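Local coordinates for RNA-binding protein HI_1333 (Haemophilus influenzae, PDB 1JO0) that probably binds RNA, as a small single-domain member of the CRS1/YhbY (CRM) family, at residues L14-L24 with A40-K50. Numbering follows the deposited sequence. Where two conformers were deposited one is given.
Sequences LAHHLNPVVML and ALNHHELIKVK
Strand 22-24 runs parallel to strand 46-50, their axes 4.7 Å apart and inclined by 22°. Lys50 N donates to Val22 O at 2.9 Å, and Lys50 O in turn receives Leu24 N. Ahead of these pairs, Val21 N donates to Lys48 O at 3.1 Å. Further back, on the loop before strand 22-24, a water takes over: it accepts from Lys48 N and donates to Asn19 O. Lys48 leaves its backbone with CG beside its own N (chi1 -87°) and then stays extended, which carries NZ to the type I beta turn Ala15-Leu18. There NZ lies 2.8 Å from Leu18 O, tilted out of the carbonyl plane, and makes a weak bond to Ala15 O; it also hydrogen-bonds a glycerol, probably from the crystallisation liquor. Leu46 CD2 meets CD1 of Leu18 at 3.8 Å and packs against Leu14 and Ala15. On the helix 31-44 side, Val21 CG2 sits 3.8 Å from Ala40 CB and also touches Ile47, while Leu24 CD1 meets Val49 CG1 at 3.6 Å. In the conformers given, Met23 lies beside the Lys50 chain, whose NZ bonds His80 NE2. This is the parallel pairing of a beta-alpha-beta unit, with strand 22-24 at the sheet edge. Lys48 ties the Ala15-Leu18 turn to the sheet through backbone carbonyls, whose partial negative charge probably helps to stabilise the ammonium.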
ATOM      1  N   LEU A  14       2.140  -8.497  -9.747  1.00 17.95           N
ATOM      2  CA  LEU A  14       1.552  -7.415 -10.522  1.00 18.54           C
ATOM      3  C   LEU A  14       2.175  -6.074 -10.174  1.00 18.87           C
ATOM      4  O   LEU A  14       2.439  -5.279 -11.075  1.00 18.65           O
ATOM      5  CB  LEU A  14       0.047  -7.429 -10.286  0.53 19.34           C
ATOM      6  CG  LEU A  14      -0.773  -6.408 -11.043  0.53 20.44           C
ATOM      7  CD1 LEU A  14      -0.510  -6.576 -12.525  0.53 23.34           C
ATOM      8  CD2 LEU A  14      -2.260  -6.594 -10.742  0.53 18.37           C
ATOM      9  N   ALA A  15       2.455  -5.846  -8.900  1.00 16.48           N
ATOM     10  CA  ALA A  15       3.003  -4.574  -8.444  1.00 17.72           C
ATOM     11  C   ALA A  15       4.402  -4.320  -8.988  1.00 17.83           C
ATOM     12  O   ALA A  15       4.843  -3.176  -9.037  1.00 18.59           O
ATOM     13  CB  ALA A  15       3.016  -4.466  -6.919  1.00 18.62           C
ATOM     14  N   HIS A  16       5.114  -5.377  -9.405  1.00 19.17           N
ATOM     15  CA  HIS A  16       6.409  -5.151 -10.072  1.00 19.51           C
ATOM     16  C   HIS A  16       6.300  -4.221 -11.249  1.00 20.16           C
ATOM     17  O   HIS A  16       7.265  -3.535 -11.606  1.00 23.61           O
ATOM     18  CB  HIS A  16       6.892  -6.562 -10.472  1.00 24.76           C
ATOM     19  CG  HIS A  16       8.161  -6.651 -11.207  1.00 33.87           C
ATOM     20  ND1 HIS A  16       9.353  -6.537 -10.529  1.00 37.49           N
ATOM     21  CD2 HIS A  16       8.452  -6.859 -12.514  1.00 38.34           C
ATOM     22  CE1 HIS A  16      10.331  -6.660 -11.399  1.00 47.57           C
ATOM     23  NE2 HIS A  16       9.811  -6.853 -12.610  1.00 47.49           N
ATOM     24  N   HIS A  17       5.125  -4.176 -11.898  1.00 18.50           N
ATOM     25  CA  HIS A  17       4.959  -3.339 -13.091  1.00 20.63           C
ATOM     26  C   HIS A  17       4.403  -1.950 -12.794  1.00 19.55           C
ATOM     27  O   HIS A  17       4.117  -1.225 -13.743  1.00 22.14           O
ATOM     28  CB  HIS A  17       3.994  -4.057 -14.024  1.00 23.00           C
ATOM     29  CG  HIS A  17       4.484  -5.436 -14.347  1.00 25.31           C
ATOM     30  ND1 HIS A  17       5.612  -5.649 -15.084  1.00 28.44           N
ATOM     31  CD2 HIS A  17       3.993  -6.650 -13.998  1.00 26.67           C
ATOM     32  CE1 HIS A  17       5.793  -6.973 -15.187  1.00 29.24           C
ATOM     33  NE2 HIS A  17       4.827  -7.609 -14.546  1.00 28.99           N
ATOM     34  N   LEU A  18       4.267  -1.614 -11.509  1.00 17.50           N
ATOM     35  CA  LEU A  18       3.671  -0.357 -11.076  1.00 17.71           C
ATOM     36  C   LEU A  18       4.722   0.573 -10.518  1.00 18.15           C
ATOM     37  O   LEU A  18       5.721   0.161  -9.924  1.00 21.26           O
ATOM     38  CB  LEU A  18       2.557  -0.576 -10.031  1.00 22.34           C
ATOM     39  CG  LEU A  18       1.424  -1.508 -10.518  1.00 25.00           C
ATOM     40  CD1 LEU A  18       0.440  -1.694  -9.392  1.00 34.29           C
ATOM     41  CD2 LEU A  18       0.825  -0.962 -11.800  1.00 36.65           C
ATOM     42  N   ASN A  19       4.491   1.874 -10.728  1.00 18.50           N
ATOM     43  CA  ASN A  19       5.263   2.905 -10.080  1.00 18.17           C
ATOM     44  C   ASN A  19       4.569   3.370  -8.802  1.00 18.15           C
ATOM     45  O   ASN A  19       3.344   3.302  -8.720  1.00 18.26           O
ATOM     46  CB  ASN A  19       5.394   4.146 -10.957  1.00 20.04           C
ATOM     47  CG  ASN A  19       6.266   3.850 -12.156  1.00 19.56           C
ATOM     48  OD1 ASN A  19       7.302   3.172 -12.052  1.00 24.44           O
ATOM     49  ND2 ASN A  19       5.794   4.349 -13.256  1.00 23.51           N
ATOM     50  N   PRO A  20       5.283   3.900  -7.841  1.00 18.53           N
ATOM     51  CA  PRO A  20       4.617   4.520  -6.688  1.00 19.08           C
ATOM     52  C   PRO A  20       3.618   5.607  -7.107  1.00 18.47           C
ATOM     53  O   PRO A  20       3.911   6.409  -7.977  1.00 21.50           O
ATOM     54  CB  PRO A  20       5.792   5.137  -5.931  1.00 21.82           C
ATOM     55  CG  PRO A  20       6.995   4.399  -6.331  1.00 22.37           C
ATOM     56  CD  PRO A  20       6.762   3.973  -7.752  1.00 19.79           C
ATOM     57  N   VAL A  21       2.446   5.646  -6.502  1.00 18.17           N
ATOM     58  CA  VAL A  21       1.446   6.689  -6.677  1.00 19.36           C
ATOM     59  C   VAL A  21       1.348   7.645  -5.481  1.00 19.55           C
ATOM     60  O   VAL A  21       0.613   8.626  -5.598  1.00 23.22           O
ATOM     61  CB  VAL A  21       0.077   6.054  -7.031  1.00 21.20           C
ATOM     62  CG1 VAL A  21       0.157   5.399  -8.413  1.00 24.17           C
ATOM     63  CG2 VAL A  21      -0.409   5.024  -6.019  1.00 20.60           C
ATOM     64  N   VAL A  22       2.030   7.374  -4.376  1.00 18.68           N
ATOM     65  CA  VAL A  22       2.104   8.274  -3.237  1.00 18.91           C
ATOM     66  C   VAL A  22       3.548   8.263  -2.754  1.00 19.65           C
ATOM     67  O   VAL A  22       4.167   7.198  -2.698  1.00 20.39           O
ATOM     68  CB  VAL A  22       1.161   7.861  -2.088  1.00 18.80           C
ATOM     69  CG1 VAL A  22       1.258   8.810  -0.895  1.00 19.40           C
ATOM     70  CG2 VAL A  22      -0.276   7.766  -2.601  1.00 21.00           C
ATOM     71  N   MET A  23       4.007   9.437  -2.382  1.00 21.87           N
ATOM     72  CA  MET A  23       5.347   9.523  -1.815  1.00 24.72           C
ATOM     73  C   MET A  23       5.205  10.281  -0.502  1.00 24.05           C
ATOM     74  O   MET A  23       4.564  11.321  -0.460  1.00 30.09           O
ATOM     75  CB  MET A  23       6.335  10.144  -2.799  0.53 31.87           C
ATOM     76  CG  MET A  23       6.506   9.359  -4.105  0.53 33.65           C
ATOM     77  SD  MET A  23       7.993   9.667  -5.065  0.53 68.21           S
ATOM     78  CE  MET A  23       8.845  10.875  -4.059  0.53 64.36           C
ATOM     79  N   LEU A  24       5.833   9.698   0.516  1.00 23.91           N
ATOM     80  CA  LEU A  24       6.048  10.393   1.760  1.00 27.67           C
ATOM     81  C   LEU A  24       7.425  11.050   1.822  1.00 32.29           C
ATOM     82  O   LEU A  24       8.404  10.516   1.313  1.00 43.95           O
ATOM     83  CB  LEU A  24       6.082   9.507   3.003  1.00 29.05           C
ATOM     84  CG  LEU A  24       4.659   9.192   3.502  1.00 29.26           C
ATOM     85  CD1 LEU A  24       3.961   8.365   2.442  1.00 27.57           C
ATOM     86  CD2 LEU A  24       4.724   8.497   4.848  1.00 37.96           C
ATOM     87  N   ALA A  40      -5.853   6.782  -3.693  1.00 17.58           N
ATOM     88  CA  ALA A  40      -5.148   5.808  -4.509  1.00 16.83           C
ATOM     89  C   ALA A  40      -5.714   4.405  -4.344  1.00 15.31           C
ATOM     90  O   ALA A  40      -5.935   3.667  -5.297  1.00 16.63           O
ATOM     91  CB  ALA A  40      -3.664   5.869  -4.162  1.00 18.75           C
ATOM     92  N   LEU A  41      -6.003   3.986  -3.116  1.00 15.12           N
ATOM     93  CA  LEU A  41      -6.668   2.733  -2.863  1.00 14.93           C
ATOM     94  C   LEU A  41      -8.009   2.667  -3.565  1.00 16.42           C
ATOM     95  O   LEU A  41      -8.366   1.659  -4.177  1.00 16.53           O
ATOM     96  CB  LEU A  41      -6.860   2.453  -1.386  1.00 15.31           C
ATOM     97  CG  LEU A  41      -5.602   2.133  -0.580  1.00 14.50           C
ATOM     98  CD1 LEU A  41      -5.930   2.161   0.921  1.00 17.42           C
ATOM     99  CD2 LEU A  41      -4.976   0.807  -0.948  1.00 15.33           C
ATOM    100  N   ASN A  42      -8.785   3.729  -3.476  1.00 17.18           N
ATOM    101  CA  ASN A  42     -10.097   3.781  -4.086  1.00 17.51           C
ATOM    102  C   ASN A  42     -10.047   3.578  -5.590  1.00 18.31           C
ATOM    103  O   ASN A  42     -10.841   2.787  -6.111  1.00 22.17           O
ATOM    104  CB  ASN A  42     -10.788   5.104  -3.791  0.65 19.10           C
ATOM    105  CG  ASN A  42     -11.384   5.082  -2.393  0.65 19.49           C
ATOM    106  OD1 ASN A  42     -11.570   4.017  -1.801  0.65 22.17           O
ATOM    107  ND2 ASN A  42     -11.627   6.313  -1.998  0.65 23.20           N
ATOM    108  N   HIS A  43      -9.130   4.309  -6.255  1.00 17.71           N
ATOM    109  CA  HIS A  43      -9.086   4.193  -7.710  1.00 18.19           C
ATOM    110  C   HIS A  43      -8.357   2.946  -8.176  1.00 18.11           C
ATOM    111  O   HIS A  43      -8.746   2.352  -9.183  1.00 18.69           O
ATOM    112  CB  HIS A  43      -8.423   5.418  -8.339  1.00 21.01           C
ATOM    113  CG  HIS A  43      -9.314   6.627  -8.195  1.00 26.87           C
ATOM    114  ND1 HIS A  43     -10.492   6.724  -8.859  1.00 30.91           N
ATOM    115  CD2 HIS A  43      -9.212   7.709  -7.397  1.00 27.97           C
ATOM    116  CE1 HIS A  43     -11.084   7.854  -8.536  1.00 33.65           C
ATOM    117  NE2 HIS A  43     -10.324   8.483  -7.641  1.00 28.98           N
ATOM    118  N   HIS A  44      -7.273   2.560  -7.471  1.00 16.52           N
ATOM    119  CA  HIS A  44      -6.380   1.559  -8.030  1.00 15.63           C
ATOM    120  C   HIS A  44      -6.442   0.182  -7.361  1.00 14.79           C
ATOM    121  O   HIS A  44      -6.008  -0.780  -8.018  1.00 16.03           O
ATOM    122  CB  HIS A  44      -4.916   2.030  -7.933  1.00 16.10           C
ATOM    123  CG  HIS A  44      -4.723   3.297  -8.695  1.00 20.78           C
ATOM    124  ND1 HIS A  44      -4.780   3.332 -10.065  1.00 23.05           N
ATOM    125  CD2 HIS A  44      -4.447   4.548  -8.268  1.00 26.58           C
ATOM    126  CE1 HIS A  44      -4.549   4.579 -10.483  1.00 28.20           C
ATOM    127  NE2 HIS A  44      -4.338   5.329  -9.405  1.00 28.77           N
ATOM    128  N   GLU A  45      -6.885   0.109  -6.127  1.00 15.56           N
ATOM    129  CA  GLU A  45      -6.948  -1.105  -5.289  1.00 14.51           C
ATOM    130  C   GLU A  45      -5.547  -1.533  -4.858  1.00 14.24           C
ATOM    131  O   GLU A  45      -5.298  -1.655  -3.642  1.00 15.20           O
ATOM    132  CB  GLU A  45      -7.668  -2.268  -6.003  1.00 16.19           C
ATOM    133  CG  GLU A  45      -9.127  -1.986  -6.271  1.00 20.96           C
ATOM    134  CD  GLU A  45      -9.760  -3.211  -6.930  1.00 23.13           C
ATOM    135  OE1 GLU A  45      -9.285  -3.615  -8.002  1.00 22.55           O
ATOM    136  OE2 GLU A  45     -10.719  -3.791  -6.371  1.00 35.69           O
ATOM    137  N   LEU A  46      -4.645  -1.778  -5.781  1.00 14.84           N
ATOM    138  CA  LEU A  46      -3.239  -2.156  -5.567  1.00 13.47           C
ATOM    139  C   LEU A  46      -2.374  -0.935  -5.763  1.00 13.60           C
ATOM    140  O   LEU A  46      -2.423  -0.342  -6.840  1.00 16.01           O
ATOM    141  CB  LEU A  46      -2.802  -3.224  -6.541  1.00 14.88           C
ATOM    142  CG  LEU A  46      -1.352  -3.713  -6.439  1.00 14.37           C
ATOM    143  CD1 LEU A  46      -1.080  -4.356  -5.085  1.00 16.23           C
ATOM    144  CD2 LEU A  46      -1.057  -4.659  -7.571  1.00 17.29           C
ATOM    145  N   ILE A  47      -1.622  -0.559  -4.735  1.00 14.05           N
ATOM    146  CA  ILE A  47      -0.809   0.654  -4.789  1.00 14.33           C
ATOM    147  C   ILE A  47       0.595   0.409  -4.217  1.00 14.33           C
ATOM    148  O   ILE A  47       0.789  -0.454  -3.346  1.00 14.83           O
ATOM    149  CB  ILE A  47      -1.476   1.848  -4.053  1.00 15.38           C
ATOM    150  CG1 ILE A  47      -1.520   1.658  -2.535  1.00 15.66           C
ATOM    151  CG2 ILE A  47      -2.858   2.120  -4.658  1.00 19.00           C
ATOM    152  CD1 ILE A  47      -1.962   2.919  -1.821  1.00 18.56           C
ATOM    153  N   LYS A  48       1.489   1.262  -4.673  1.00 15.78           N
ATOM    154  CA  LYS A  48       2.835   1.395  -4.102  1.00 15.57           C
ATOM    155  C   LYS A  48       2.991   2.781  -3.491  1.00 15.93           C
ATOM    156  O   LYS A  48       2.696   3.772  -4.106  1.00 17.03           O
ATOM    157  CB  LYS A  48       3.858   1.249  -5.191  1.00 19.48           C
ATOM    158  CG  LYS A  48       4.307  -0.130  -5.505  1.00 26.53           C
ATOM    159  CD  LYS A  48       5.510  -0.050  -6.485  1.00 28.68           C
ATOM    160  CE  LYS A  48       5.922  -1.426  -6.794  1.00 23.20           C
ATOM    161  NZ  LYS A  48       6.853  -1.421  -7.930  1.00 20.19           N
ATOM    162  N   VAL A  49       3.477   2.793  -2.248  1.00 16.04           N
ATOM    163  CA  VAL A  49       3.703   4.013  -1.487  1.00 16.47           C
ATOM    164  C   VAL A  49       5.203   4.053  -1.206  1.00 17.55           C
ATOM    165  O   VAL A  49       5.789   3.093  -0.685  1.00 20.89           O
ATOM    166  CB  VAL A  49       2.924   4.026  -0.152  1.00 17.98           C
ATOM    167  CG1 VAL A  49       3.232   5.272   0.658  1.00 19.80           C
ATOM    168  CG2 VAL A  49       1.439   3.890  -0.417  1.00 19.41           C
ATOM    169  N   LYS A  50       5.853   5.136  -1.585  1.00 18.48           N
ATOM    170  CA  LYS A  50       7.277   5.305  -1.374  1.00 19.63           C
ATOM    171  C   LYS A  50       7.512   5.955  -0.019  1.00 19.89           C
ATOM    172  O   LYS A  50       6.906   6.985   0.289  1.00 21.26           O
ATOM    173  CB  LYS A  50       7.939   6.133  -2.486  0.50 22.41           C
ATOM    174  CG  LYS A  50       9.458   6.093  -2.485  0.50 22.89           C
ATOM    175  CD  LYS A  50      10.008   6.727  -3.768  0.50 27.44           C
ATOM    176  CE  LYS A  50      11.490   7.017  -3.681  0.50 29.74           C
ATOM    177  NZ  LYS A  50      12.333   6.147  -4.530  0.50 49.74           N
TER
HETATM  178  O   HOH W   1       1.204   2.207  -7.333  1.00 20.69           O